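Local coordinates for protein beta-n-acetylhexosaminidase (Streptococcus pneumoniae, PDB 4AZI) that removes non-reducing terminal beta-linked N-acetylglucosamine from glycans, as an exo-acting family 20 glycoside hydrolase catalytic module, at residues A[304-309]-A[355-360]. The protein carries 2 engineered substitutions. Residues are numbered along the deposited sequence; the frame is centred on the assembly and turned at random.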
ATOM      1  N   THR A 304      -8.741  17.638  -6.878  1.00 15.86           N
ATOM      2  CA  THR A 304      -8.113  16.738  -7.845  1.00 14.75           C
ATOM      3  C   THR A 304      -9.118  15.656  -8.227  1.00 14.49           C
ATOM      4  O   THR A 304      -9.651  15.000  -7.342  1.00 14.30           O
ATOM      5  CB  THR A 304      -6.868  16.064  -7.243  1.00 14.68           C
ATOM      6  OG1 THR A 304      -5.982  17.069  -6.739  1.00 14.89           O
ATOM      7  CG2 THR A 304      -6.140  15.215  -8.297  1.00 14.32           C
ATOM      8  N   PRO A 305      -9.380  15.463  -9.542  1.00 13.95           N
ATOM      9  CA  PRO A 305     -10.325  14.406  -9.914  1.00 13.31           C
ATOM     10  C   PRO A 305      -9.841  12.991  -9.568  1.00 12.95           C
ATOM     11  O   PRO A 305      -8.630  12.731  -9.517  1.00 13.09           O
ATOM     12  CB  PRO A 305     -10.487  14.593 -11.425  1.00 13.51           C
ATOM     13  CG  PRO A 305     -10.180  16.040 -11.658  1.00 13.65           C
ATOM     14  CD  PRO A 305      -9.069  16.342 -10.686  1.00 13.80           C
ATOM     15  N   PHE A 306     -10.798  12.102  -9.308  1.00 12.48           N
ATOM     16  CA  PHE A 306     -10.537  10.719  -8.882  1.00 11.81           C
ATOM     17  C   PHE A 306      -9.625  10.013  -9.876  1.00 11.51           C
ATOM     18  O   PHE A 306      -8.741   9.251  -9.484  1.00 11.74           O
ATOM     19  CB  PHE A 306     -11.871   9.961  -8.762  1.00 11.75           C
ATOM     20  CG  PHE A 306     -11.736   8.515  -8.354  1.00 11.63           C
ATOM     21  CD1 PHE A 306     -11.716   8.157  -7.016  1.00 11.59           C
ATOM     22  CD2 PHE A 306     -11.671   7.505  -9.317  1.00 11.74           C
ATOM     23  CE1 PHE A 306     -11.619   6.820  -6.636  1.00 11.58           C
ATOM     24  CE2 PHE A 306     -11.568   6.171  -8.944  1.00 11.72           C
ATOM     25  CZ  PHE A 306     -11.548   5.829  -7.600  1.00 11.64           C
ATOM     26  N   ASN A 307      -9.857  10.264 -11.156  1.00 10.81           N
ATOM     27  CA  ASN A 307      -9.085   9.637 -12.216  1.00 10.70           C
ATOM     28  C   ASN A 307      -7.829  10.413 -12.627  1.00 10.39           C
ATOM     29  O   ASN A 307      -7.099   9.970 -13.521  1.00 10.43           O
ATOM     30  CB  ASN A 307      -9.974   9.380 -13.447  1.00 10.72           C
ATOM     31  CG  ASN A 307     -10.935   8.211 -13.250  1.00 10.70           C
ATOM     32  OD1 ASN A 307     -10.637   7.252 -12.538  1.00 10.79           O
ATOM     33  ND2 ASN A 307     -12.097   8.284 -13.901  1.00 10.97           N
ATOM     34  N   GLN A 308      -7.554  11.552 -11.987  1.00 10.05           N
ATOM     35  CA  GLN A 308      -6.434  12.379 -12.450  1.00 10.17           C
ATOM     36  C   GLN A 308      -5.070  11.892 -11.962  1.00  9.80           C
ATOM     37  O   GLN A 308      -4.790  11.915 -10.777  1.00  9.72           O
ATOM     38  CB  GLN A 308      -6.651  13.845 -12.095  1.00 10.55           C
ATOM     39  CG  GLN A 308      -5.517  14.743 -12.538  1.00 10.51           C
ATOM     40  CD  GLN A 308      -5.906  16.202 -12.519  1.00 10.79           C
ATOM     41  OE1 GLN A 308      -6.783  16.632 -13.270  1.00 10.83           O
ATOM     42  NE2 GLN A 308      -5.242  16.978 -11.665  1.00 11.01           N
ATOM     43  N   LEU A 309      -4.221  11.450 -12.885  1.00  9.61           N
ATOM     44  CA  LEU A 309      -2.860  11.059 -12.523  1.00  9.54           C
ATOM     45  C   LEU A 309      -2.018  12.313 -12.302  1.00  9.73           C
ATOM     46  O   LEU A 309      -2.246  13.338 -12.950  1.00  9.82           O
ATOM     47  CB  LEU A 309      -2.242  10.145 -13.585  1.00  9.35           C
ATOM     48  CG  LEU A 309      -2.852   8.736 -13.645  1.00  9.33           C
ATOM     49  CD1 LEU A 309      -2.702   8.132 -15.026  1.00  9.41           C
ATOM     50  CD2 LEU A 309      -2.244   7.821 -12.596  1.00  9.23           C
ATOM     51  N   ASP A 355     -20.112   8.232  -6.747  1.00 17.58           N
ATOM     52  CA  ASP A 355     -20.284   7.280  -7.852  1.00 18.24           C
ATOM     53  C   ASP A 355     -19.304   6.106  -7.806  1.00 17.52           C
ATOM     54  O   ASP A 355     -19.607   5.019  -8.300  1.00 17.84           O
ATOM     55  CB  ASP A 355     -20.163   7.989  -9.209  1.00 19.87           C
ATOM     56  CG  ASP A 355     -19.145   9.128  -9.198  1.00 21.44           C
ATOM     57  OD1 ASP A 355     -18.955   9.772  -8.138  1.00 22.78           O
ATOM     58  OD2 ASP A 355     -18.546   9.394 -10.260  1.00 22.49           O
ATOM     59  N   TYR A 356     -18.132   6.329  -7.218  1.00 16.57           N
ATOM     60  CA  TYR A 356     -17.091   5.306  -7.165  1.00 16.22           C
ATOM     61  C   TYR A 356     -17.132   4.451  -5.906  1.00 15.89           C
ATOM     62  O   TYR A 356     -16.748   3.285  -5.933  1.00 15.75           O
ATOM     63  CB  TYR A 356     -15.706   5.943  -7.325  1.00 15.82           C
ATOM     64  CG  TYR A 356     -15.442   6.423  -8.734  1.00 15.79           C
ATOM     65  CD1 TYR A 356     -14.964   5.552  -9.711  1.00 15.67           C
ATOM     66  CD2 TYR A 356     -15.683   7.749  -9.093  1.00 15.93           C
ATOM     67  CE1 TYR A 356     -14.732   5.989 -11.002  1.00 15.54           C
ATOM     68  CE2 TYR A 356     -15.449   8.194 -10.382  1.00 15.88           C
ATOM     69  CZ  TYR A 356     -14.974   7.310 -11.323  1.00 15.82           C
ATOM     70  OH  TYR A 356     -14.750   7.755 -12.599  1.00 16.84           O
ATOM     71  N   PHE A 357     -17.600   5.036  -4.811  1.00 15.90           N
ATOM     72  CA  PHE A 357     -17.623   4.359  -3.520  1.00 16.04           C
ATOM     73  C   PHE A 357     -18.931   3.634  -3.258  1.00 16.33           C
ATOM     74  O   PHE A 357     -20.007   4.127  -3.607  1.00 16.33           O
ATOM     75  CB  PHE A 357     -17.326   5.364  -2.403  1.00 15.87           C
ATOM     76  CG  PHE A 357     -15.890   5.807  -2.365  1.00 15.90           C
ATOM     77  CD1 PHE A 357     -15.391   6.698  -3.316  1.00 15.76           C
ATOM     78  CD2 PHE A 357     -15.023   5.311  -1.398  1.00 16.01           C
ATOM     79  CE1 PHE A 357     -14.062   7.095  -3.290  1.00 16.02           C
ATOM     80  CE2 PHE A 357     -13.692   5.707  -1.366  1.00 15.57           C
ATOM     81  CZ  PHE A 357     -13.209   6.601  -2.311  1.00 15.99           C
ATOM     82  N   ARG A 358     -18.832   2.464  -2.631  1.00 16.42           N
ATOM     83  CA  ARG A 358     -20.007   1.681  -2.259  1.00 16.46           C
ATOM     84  C   ARG A 358     -20.814   2.371  -1.174  1.00 16.66           C
ATOM     85  O   ARG A 358     -20.275   3.153  -0.375  1.00 15.95           O
ATOM     86  CB  ARG A 358     -19.608   0.287  -1.752  1.00 16.43           C
ATOM     87  CG  ARG A 358     -19.157  -0.689  -2.831  1.00 16.57           C
ATOM     88  CD  ARG A 358     -18.934  -2.074  -2.243  1.00 16.79           C
ATOM     89  NE  ARG A 358     -20.159  -2.871  -2.241  1.00 17.68           N
ATOM     90  CZ  ARG A 358     -20.327  -4.018  -1.579  1.00 18.09           C
ATOM     91  NH1 ARG A 358     -19.346  -4.524  -0.832  1.00 18.41           N
ATOM     92  NH2 ARG A 358     -21.489  -4.664  -1.665  1.00 18.28           N
ATOM     93  N   ALA A 359     -22.113   2.074  -1.156  1.00 16.61           N
ATOM     94  CA  ALA A 359     -22.961   2.366  -0.004  1.00 16.80           C
ATOM     95  C   ALA A 359     -22.456   1.571   1.204  1.00 16.83           C
ATOM     96  O   ALA A 359     -21.608   0.686   1.065  1.00 16.59           O
ATOM     97  CB  ALA A 359     -24.406   2.009  -0.321  1.00 17.12           C
ATOM     98  N   ASN A 360     -22.957   1.898   2.390  1.00 17.39           N
ATOM     99  CA  ASN A 360     -22.559   1.212   3.612  1.00 17.16           C
ATOM    100  C   ASN A 360     -23.422  -0.023   3.847  1.00 17.45           C
ATOM    101  O   ASN A 360     -24.617   0.088   4.137  1.00 17.23           O
ATOM    102  CB  ASN A 360     -22.627   2.167   4.810  1.00 17.24           C
ATOM    103  CG  ASN A 360     -22.207   1.516   6.118  1.00 17.50           C
ATOM    104  OD1 ASN A 360     -21.842   0.337   6.174  1.00 17.59           O
ATOM    105  ND2 ASN A 360     -22.259   2.294   7.189  1.00 17.59           N
TER
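Phe-306 and Tyr-356 lie face to face, a ring stack that joins a loop of the family 20 (beta/alpha)8 barrel, leading from helix 294-303 into the last barrel strand, 321-329, to the chain leaving the barrel between helix 339-352 and helix 362-368. The ring centroids are 4.1 Å apart and the planes tilt by only 18°. Packing is tight here: Phe-306 CE2 comes within 3.5 Å of Tyr-356 CD1, and Tyr-356 CB adds a CH-pi contact over the same Phe-306 ring, 4.3 Å from its centroid. Phe-306 sits inside a type I turn, Pro-305 to Gln-308, closed by Gln-308 N to Pro-305 O; its CG swings opposite the backbone N (chi1 179°), which carries the ring out of the turn to Tyr-356. Farther along, the fit slackens, and Phe-357 reaches the Phe-306 ring only obliquely, CE1 to CE1 at 4.2 Å. The polar side is looser. Partly exposed Asn-307 accepts a hydrogen bond at OD1 from Lys-9 NZ, and Tyr-356 O accepts one from Lys-11 NZ, so the N-terminal segment borders both loops. The Asn-307 amide stands nearly upright against the phenol ring, the planes 86° apart, with ND2 3.0 Å from Tyr-356 OH.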